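Local coordinates for phospholyase (Arthrobacter aurescens, PDB 5G4I), which catalyses pyridoxal-phosphate-dependent phospho-lyase chemistry, probably eliminating phosphate from ethanolamine phosphate, although it belongs to the class III aminotransferase family, at residues 39-44 with 398-403; 47-52 with 57-62. All blocks are in the same frame, centred on the assembly; numbering follows the deposited sequence.

Interaction 1. Residues 39-44 with 398-403; sequences LELVSG and GVLISR
In Leu39 and Leu400 the first torsion sets CG beside the backbone N and anti to the carbonyl carbon (chi1 -80° and -54°), and this sends both side chains across the gap. The extended second torsions of Leu39, Leu41 and Leu400 place their CD1 methyls at the far end. The two backbones are well separated: the nearest alpha carbons, Leu39 CA and Leu400 CA, are 10.7 Å apart. Leu400 serves both partners with its forked end. Its CD2 lies 4.1 Å from Leu39 CD1, and its CD1 lies 4.3 Å from Leu41 CD1. The side chains of Leu39 and Leu400 meet at an angle, and a single methyl of each makes the contact. All three alpha-to-beta carbon bonds point toward the opposite segment.

Strands 48-51 and 56-59 run between these two segments in the sheet, and the leucines meet over one of its faces. Leu400 also lies on Leu49 and Tyr57 of those strands and on Tyr35. Leu41 packs on Leu49, Leu39 on Tyr57. Tyr91 of the second subunit packs on both Leu41 and Leu400. Before Leu400, Gly398 ends helix 384-396 in a Schellman motif with a positive phi.

No hydrogen bond or charge joins the two segments. The contact is small, about 82 Å² of buried surface, and purely apolar. Its chemistry implies van der Waals and hydrophobic contact without directional preference, continuous with Leu49, Tyr57 and Tyr91 of the second subunit.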
ATOM      1  N   LEU A  39      12.993  21.822  -6.642  1.00 16.54           N
ATOM      2  CA  LEU A  39      13.634  22.207  -5.405  1.00 16.91           C
ATOM      3  C   LEU A  39      14.137  20.962  -4.649  1.00 16.59           C
ATOM      4  O   LEU A  39      13.298  20.028  -4.474  1.00 17.41           O
ATOM      5  CB  LEU A  39      12.667  22.940  -4.396  1.00 21.96           C
ATOM      6  CG  LEU A  39      12.341  24.395  -4.557  1.00 28.11           C
ATOM      7  CD1 LEU A  39      11.468  24.708  -3.314  1.00 25.44           C
ATOM      8  CD2 LEU A  39      13.623  25.251  -4.614  1.00 26.51           C
ATOM      9  N   GLU A  40      15.393  20.980  -4.162  1.00 14.96           N
ATOM     10  CA  GLU A  40      15.994  19.922  -3.380  1.00 14.67           C
ATOM     11  C   GLU A  40      15.880  20.307  -1.913  1.00 16.96           C
ATOM     12  O   GLU A  40      16.556  21.232  -1.413  1.00 17.02           O
ATOM     13  CB  GLU A  40      17.491  19.653  -3.749  1.00 16.45           C
ATOM     14  CG  GLU A  40      18.099  18.498  -2.985  1.00 15.28           C
ATOM     15  CD  GLU A  40      19.558  18.195  -3.312  1.00 19.45           C
ATOM     16  OE1 GLU A  40      20.026  18.826  -4.284  1.00 20.12           O
ATOM     17  OE2 GLU A  40      20.206  17.463  -2.523  1.00 19.56           O
ATOM     18  N   LEU A  41      14.971  19.633  -1.152  1.00 13.75           N
ATOM     19  CA  LEU A  41      14.774  19.949   0.264  1.00 14.53           C
ATOM     20  C   LEU A  41      15.486  18.975   1.129  1.00 14.90           C
ATOM     21  O   LEU A  41      15.218  17.773   1.064  1.00 15.80           O
ATOM     22  CB  LEU A  41      13.239  20.025   0.572  1.00 13.94           C
ATOM     23  CG  LEU A  41      12.469  21.136  -0.113  1.00 14.82           C
ATOM     24  CD1 LEU A  41      11.022  21.151   0.354  1.00 16.13           C
ATOM     25  CD2 LEU A  41      13.075  22.520   0.152  1.00 16.92           C
ATOM     26  N   VAL A  42      16.438  19.454   1.934  1.00 14.16           N
ATOM     27  CA  VAL A  42      17.368  18.583   2.657  1.00 13.57           C
ATOM     28  C   VAL A  42      17.098  18.389   4.150  1.00 14.02           C
ATOM     29  O   VAL A  42      17.578  17.400   4.759  1.00 15.74           O
ATOM     30  CB  VAL A  42      18.869  19.032   2.456  1.00 15.39           C
ATOM     31  CG1 VAL A  42      19.159  19.053   0.956  1.00 15.43           C
ATOM     32  CG2 VAL A  42      19.139  20.349   3.086  1.00 17.82           C
ATOM     33  N   SER A  43      16.387  19.303   4.781  1.00 12.70           N
ATOM     34  CA  SER A  43      16.069  19.226   6.225  1.00 14.10           C
ATOM     35  C   SER A  43      14.868  20.095   6.489  1.00 13.77           C
ATOM     36  O   SER A  43      14.466  21.001   5.714  1.00 13.42           O
ATOM     37  CB  SER A  43      17.225  19.635   7.088  1.00 17.23           C
ATOM     38  OG  SER A  43      17.525  21.020   6.924  1.00 18.92           O
ATOM     39  N   GLY A  44      14.195  19.804   7.605  1.00 14.05           N
ATOM     40  CA  GLY A  44      13.060  20.607   8.082  1.00 15.34           C
ATOM     41  C   GLY A  44      12.941  20.594   9.613  1.00 13.32           C
ATOM     42  O   GLY A  44      13.483  19.692  10.290  1.00 14.62           O
ATOM     43  N   GLY A 398       9.993  32.977  -0.033  1.00 15.28           N
ATOM     44  CA  GLY A 398      10.214  32.049   1.057  1.00 15.24           C
ATOM     45  C   GLY A 398       8.939  31.327   1.546  1.00 13.50           C
ATOM     46  O   GLY A 398       8.939  30.944   2.725  1.00 14.43           O
ATOM     47  N   VAL A 399       7.965  31.151   0.692  1.00 12.10           N
ATOM     48  CA  VAL A 399       6.664  30.485   1.135  1.00 13.27           C
ATOM     49  C   VAL A 399       6.281  29.436   0.099  1.00 12.65           C
ATOM     50  O   VAL A 399       6.141  29.735  -1.081  1.00 14.50           O
ATOM     51  CB  VAL A 399       5.508  31.498   1.385  1.00 13.85           C
ATOM     52  CG1 VAL A 399       4.281  30.774   2.014  1.00 13.33           C
ATOM     53  CG2 VAL A 399       5.974  32.649   2.302  1.00 15.22           C
ATOM     54  N   LEU A 400       6.000  28.198   0.561  1.00 12.85           N
ATOM     55  CA  LEU A 400       5.565  27.104  -0.323  1.00 12.46           C
ATOM     56  C   LEU A 400       4.035  26.970  -0.331  1.00 12.33           C
ATOM     57  O   LEU A 400       3.450  26.692   0.714  1.00 13.21           O
ATOM     58  CB  LEU A 400       6.208  25.739   0.124  1.00 14.15           C
ATOM     59  CG  LEU A 400       7.717  25.743   0.259  1.00 15.20           C
ATOM     60  CD1 LEU A 400       8.177  24.362   0.786  1.00 18.21           C
ATOM     61  CD2 LEU A 400       8.382  26.141  -1.040  1.00 16.61           C
ATOM     62  N   ILE A 401       3.386  27.194  -1.460  1.00 13.74           N
ATOM     63  CA  ILE A 401       1.983  27.001  -1.720  1.00 12.49           C
ATOM     64  C   ILE A 401       1.773  26.286  -3.088  1.00 14.45           C
ATOM     65  O   ILE A 401       2.739  26.067  -3.828  1.00 16.08           O
ATOM     66  CB  ILE A 401       1.195  28.326  -1.623  1.00 14.54           C
ATOM     67  CG1 ILE A 401       1.641  29.336  -2.699  1.00 15.27           C
ATOM     68  CG2 ILE A 401       1.202  28.908  -0.203  1.00 15.65           C
ATOM     69  CD1 ILE A 401       0.671  30.463  -2.894  1.00 18.12           C
ATOM     70  N   SER A 402       0.577  25.921  -3.378  1.00 15.66           N
ATOM     71  CA  SER A 402       0.237  25.260  -4.643  1.00 17.40           C
ATOM     72  C   SER A 402      -1.140  25.727  -5.170  1.00 15.68           C
ATOM     73  O   SER A 402      -1.710  26.759  -4.795  1.00 15.35           O
ATOM     74  CB  SER A 402       0.296  23.739  -4.510  1.00 19.67           C
ATOM     75  OG  SER A 402       0.458  23.146  -5.829  1.00 28.28           O
ATOM     76  N   ARG A 403      -1.727  24.945  -6.100  1.00 16.69           N
ATOM     77  CA  ARG A 403      -3.079  25.217  -6.642  1.00 16.63           C
ATOM     78  C   ARG A 403      -3.885  23.967  -6.937  1.00 15.44           C
ATOM     79  O   ARG A 403      -3.283  22.850  -7.022  1.00 18.85           O
ATOM     80  CB  ARG A 403      -3.006  26.056  -7.924  1.00 19.28           C
ATOM     81  CG  ARG A 403      -2.146  25.420  -8.991  1.00 19.53           C
ATOM     82  CD  ARG A 403      -2.226  26.169 -10.347  1.00 24.10           C
ATOM     83  NE  ARG A 403      -1.175  25.743 -11.290  1.00 24.88           N
ATOM     84  CZ  ARG A 403      -0.972  26.340 -12.488  1.00 29.42           C
ATOM     85  NH1 ARG A 403      -1.792  27.343 -12.941  1.00 24.33           N
ATOM     86  NH2 ARG A 403       0.054  25.955 -13.247  1.00 29.62           N
TER

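Interaction 2. Residues 47-52 with 57-62; sequences VWLTDA and YLDGYN. With PO4 (phosphate ion), chain D.
Leu49 and Tyr57, an antiparallel hydrogen-bonded pair, centre the tight part of the contact. Leu49 N gives to Tyr57 O at 2.9 Å and Tyr57 N to Leu49 O at 2.8 Å. Asp59 N continues the ladder to Val47 O at 2.8 Å. On the face of Leu49, the Tyr57 hydroxyl donates to Asp51 OD2 at 2.7 Å. It meets the carboxylate on its anti side, 33° out of plane, and ring and carboxylate planes are 65° apart. With CG between the backbone N and the carbonyl carbon (chi1 78°), Asp51 turns its carboxylate to the tyrosine.

The carboxylate of Asp59 takes four hydrogen bonds: OD1 from Tyr61 N and Asn62 N, an Asx turn and Asx motif, and OD2 from Asn62 ND2 at 3.1 Å and His69 NE2. Asn62 OD1 accepts from His88 NE2 of the second subunit. Tyr61 OH comes to PO4 O3 at a very short, doubtful 2.4 Å; the ion, probably from the crystallisation liquor, is also held by Arg414, Gln254 and Arg90 of the second subunit.

On the other face helix 421-436 covers Leu58, and the solvent side is the partly exposed Trp48. Leu58 CD1 sits over the Trp48 six-membered ring, 4.2 Å from its centroid (CH-pi), and touches Val47 CG2 at 3.6 Å.

Strands 48-51 and 56-59 thus form a beta hairpin in the mixed sheet of this class III aminotransferase relative.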
ATOM      1  N   VAL A  47       7.415  23.968  10.930  1.00 11.29           N
ATOM      2  CA  VAL A  47       6.863  24.510   9.701  1.00 11.34           C
ATOM      3  C   VAL A  47       7.973  24.999   8.714  1.00 11.89           C
ATOM      4  O   VAL A  47       7.618  25.541   7.649  1.00 14.32           O
ATOM      5  CB  VAL A  47       5.847  25.609   9.937  1.00 12.81           C
ATOM      6  CG1 VAL A  47       4.591  25.130  10.720  1.00 14.62           C
ATOM      7  CG2 VAL A  47       6.510  26.895  10.579  1.00 12.71           C
ATOM      8  N   TRP A  48       9.238  24.806   9.112  1.00 11.62           N
ATOM      9  CA  TRP A  48      10.335  25.394   8.302  1.00 12.68           C
ATOM     10  C   TRP A  48      11.125  24.342   7.512  1.00 12.17           C
ATOM     11  O   TRP A  48      11.344  23.225   8.053  1.00 15.34           O
ATOM     12  CB  TRP A  48      11.271  26.138   9.254  1.00 14.10           C
ATOM     13  CG  TRP A  48      10.641  27.254  10.027  1.00 14.52           C
ATOM     14  CD1 TRP A  48      10.288  27.191  11.360  1.00 14.76           C
ATOM     15  CD2 TRP A  48      10.165  28.531   9.520  1.00 14.25           C
ATOM     16  NE1 TRP A  48       9.693  28.375  11.726  1.00 16.07           N
ATOM     17  CE2 TRP A  48       9.586  29.219  10.627  1.00 15.46           C
ATOM     18  CE3 TRP A  48      10.246  29.169   8.293  1.00 15.11           C
ATOM     19  CZ2 TRP A  48       9.055  30.529  10.486  1.00 16.48           C
ATOM     20  CZ3 TRP A  48       9.689  30.511   8.172  1.00 17.45           C
ATOM     21  CH2 TRP A  48       9.107  31.145   9.289  1.00 16.79           C
ATOM     22  N   LEU A  49      11.476  24.641   6.268  1.00 12.91           N
ATOM     23  CA  LEU A  49      12.237  23.758   5.377  1.00 12.57           C
ATOM     24  C   LEU A  49      13.448  24.450   4.788  1.00 14.21           C
ATOM     25  O   LEU A  49      13.346  25.628   4.493  1.00 13.69           O
ATOM     26  CB  LEU A  49      11.367  23.261   4.242  1.00 13.52           C
ATOM     27  CG  LEU A  49      10.283  22.221   4.614  1.00 12.60           C
ATOM     28  CD1 LEU A  49       9.130  22.228   3.613  1.00 13.99           C
ATOM     29  CD2 LEU A  49      10.947  20.837   4.817  1.00 13.28           C
ATOM     30  N   THR A  50      14.536  23.702   4.589  1.00 13.35           N
ATOM     31  CA  THR A  50      15.800  24.251   4.074  1.00 15.45           C
ATOM     32  C   THR A  50      16.231  23.488   2.819  1.00 16.02           C
ATOM     33  O   THR A  50      16.138  22.217   2.749  1.00 15.18           O
ATOM     34  CB  THR A  50      16.920  24.127   5.093  1.00 15.79           C
ATOM     35  OG1 THR A  50      16.552  24.827   6.292  1.00 18.64           O
ATOM     36  CG2 THR A  50      18.222  24.767   4.548  1.00 17.62           C
ATOM     37  N   ASP A  51      16.519  24.231   1.753  1.00 14.57           N
ATOM     38  CA  ASP A  51      17.021  23.695   0.452  1.00 14.95           C
ATOM     39  C   ASP A  51      18.546  23.453   0.452  1.00 16.95           C
ATOM     40  O   ASP A  51      19.198  23.758   1.425  1.00 17.42           O
ATOM     41  CB  ASP A  51      16.453  24.446  -0.803  1.00 16.35           C
ATOM     42  CG  ASP A  51      17.116  25.811  -1.120  1.00 16.86           C
ATOM     43  OD1 ASP A  51      18.199  26.003  -0.525  1.00 18.22           O
ATOM     44  OD2 ASP A  51      16.503  26.589  -1.931  1.00 19.00           O
ATOM     45  N   ALA A  52      19.000  22.801  -0.622  1.00 17.18           N
ATOM     46  CA  ALA A  52      20.422  22.380  -0.714  1.00 18.87           C
ATOM     47  C   ALA A  52      21.349  23.629  -0.782  1.00 21.39           C
ATOM     48  O   ALA A  52      22.559  23.460  -0.499  1.00 23.84           O
ATOM     49  CB  ALA A  52      20.649  21.455  -1.903  1.00 18.97           C
ATOM     50  N   TYR A  57      12.351  28.145   3.912  1.00 14.55           N
ATOM     51  CA  TYR A  57      11.005  28.391   3.472  1.00 13.82           C
ATOM     52  C   TYR A  57       9.969  28.061   4.606  1.00 12.42           C
ATOM     53  O   TYR A  57      10.196  27.101   5.383  1.00 13.84           O
ATOM     54  CB  TYR A  57      10.601  27.510   2.251  1.00 14.17           C
ATOM     55  CG  TYR A  57      11.524  27.577   1.047  1.00 13.20           C
ATOM     56  CD1 TYR A  57      12.712  26.869   1.067  1.00 15.05           C
ATOM     57  CD2 TYR A  57      11.209  28.326  -0.019  1.00 15.17           C
ATOM     58  CE1 TYR A  57      13.592  26.922  -0.016  1.00 15.78           C
ATOM     59  CE2 TYR A  57      12.044  28.357  -1.169  1.00 15.62           C
ATOM     60  CZ  TYR A  57      13.261  27.735  -1.071  1.00 16.65           C
ATOM     61  OH  TYR A  57      14.101  27.769  -2.181  1.00 18.34           O
ATOM     62  N   LEU A  58       8.896  28.833   4.582  1.00 12.63           N
ATOM     63  CA  LEU A  58       7.685  28.563   5.390  1.00 12.15           C
ATOM     64  C   LEU A  58       6.821  27.572   4.574  1.00 11.35           C
ATOM     65  O   LEU A  58       6.461  27.832   3.450  1.00 12.67           O
ATOM     66  CB  LEU A  58       6.914  29.850   5.672  1.00 12.47           C
ATOM     67  CG  LEU A  58       5.596  29.693   6.491  1.00 13.24           C
ATOM     68  CD1 LEU A  58       5.821  29.081   7.826  1.00 12.87           C
ATOM     69  CD2 LEU A  58       4.879  31.048   6.610  1.00 14.46           C
ATOM     70  N   ASP A  59       6.480  26.400   5.212  1.00 11.35           N
ATOM     71  CA  ASP A  59       5.623  25.384   4.588  1.00 11.48           C
ATOM     72  C   ASP A  59       4.152  25.736   4.672  1.00 10.93           C
ATOM     73  O   ASP A  59       3.571  25.578   5.763  1.00 12.67           O
ATOM     74  CB  ASP A  59       5.911  24.002   5.219  1.00 11.26           C
ATOM     75  CG  ASP A  59       5.287  22.828   4.449  1.00 12.04           C
ATOM     76  OD1 ASP A  59       4.391  23.078   3.607  1.00 11.92           O
ATOM     77  OD2 ASP A  59       5.749  21.698   4.742  1.00 12.26           O
ATOM     78  N   GLY A  60       3.553  26.260   3.594  1.00 11.89           N
ATOM     79  CA  GLY A  60       2.092  26.441   3.483  1.00 10.80           C
ATOM     80  C   GLY A  60       1.303  25.415   2.700  1.00 12.48           C
ATOM     81  O   GLY A  60       0.185  25.696   2.218  1.00 13.79           O
ATOM     82  N   TYR A  61       1.931  24.217   2.568  1.00 11.26           N
ATOM     83  CA  TYR A  61       1.412  23.192   1.647  1.00 12.59           C
ATOM     84  C   TYR A  61       1.275  21.770   2.166  1.00 12.72           C
ATOM     85  O   TYR A  61       0.334  21.062   1.780  1.00 13.84           O
ATOM     86  CB  TYR A  61       2.283  23.193   0.298  1.00 14.25           C
ATOM     87  CG  TYR A  61       1.936  22.061  -0.667  1.00 17.07           C
ATOM     88  CD1 TYR A  61       0.770  22.069  -1.319  1.00 22.22           C
ATOM     89  CD2 TYR A  61       2.696  20.916  -0.644  1.00 22.10           C
ATOM     90  CE1 TYR A  61       0.393  20.953  -2.084  1.00 20.28           C
ATOM     91  CE2 TYR A  61       2.320  19.805  -1.375  1.00 25.96           C
ATOM     92  CZ  TYR A  61       1.205  19.914  -2.084  1.00 20.97           C
ATOM     93  OH  TYR A  61       0.867  18.744  -2.789  1.00 37.40           O
ATOM     94  N   ASN A  62       2.266  21.270   2.909  1.00 10.77           N
ATOM     95  CA  ASN A  62       2.349  19.811   3.176  1.00 11.46           C
ATOM     96  C   ASN A  62       1.481  19.353   4.340  1.00 10.72           C
ATOM     97  O   ASN A  62       1.669  19.790   5.472  1.00 12.37           O
ATOM     98  CB  ASN A  62       3.799  19.371   3.389  1.00 11.88           C
ATOM     99  CG  ASN A  62       4.581  19.427   2.059  1.00 15.72           C
ATOM    100  OD1 ASN A  62       4.333  18.639   1.128  1.00 15.99           O
ATOM    101  ND2 ASN A  62       5.371  20.518   1.898  1.00 15.32           N
TER
HETATM  102  P   PO4 D1442      -1.398  16.534  -2.556  1.00 28.35           P
HETATM  103  O1  PO4 D1442      -2.678  16.668  -1.969  1.00 29.41           O
HETATM  104  O2  PO4 D1442      -0.207  16.636  -1.606  1.00 33.92           O
HETATM  105  O3  PO4 D1442      -1.338  17.961  -3.090  1.00 43.89           O
HETATM  106  O4  PO4 D1442      -1.173  15.502  -3.631  1.00 36.71           O

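In the fold
The centres of the two contacts lie about 4 Å apart in one sheet, and interaction 2 is nested within the chain loop that interaction 1 closes. The hairpin of interaction 2 fills the gap between the strands of interaction 1. Val42 N reaches Thr50 O at 2.9 Å, where Val42 and Ser43 form a classic beta bulge. On the other flank Leu58 N reaches Gly398 O at 2.8 Å. Interaction 1 is away from the cofactor. Interaction 2 leads toward it: the Asn62 side chain is about 11 Å from bound pyridoxal phosphate and also bonds to Tyr91 of the second subunit. Gln254, which holds the phosphate ion, is a cofactor-binding residue as well.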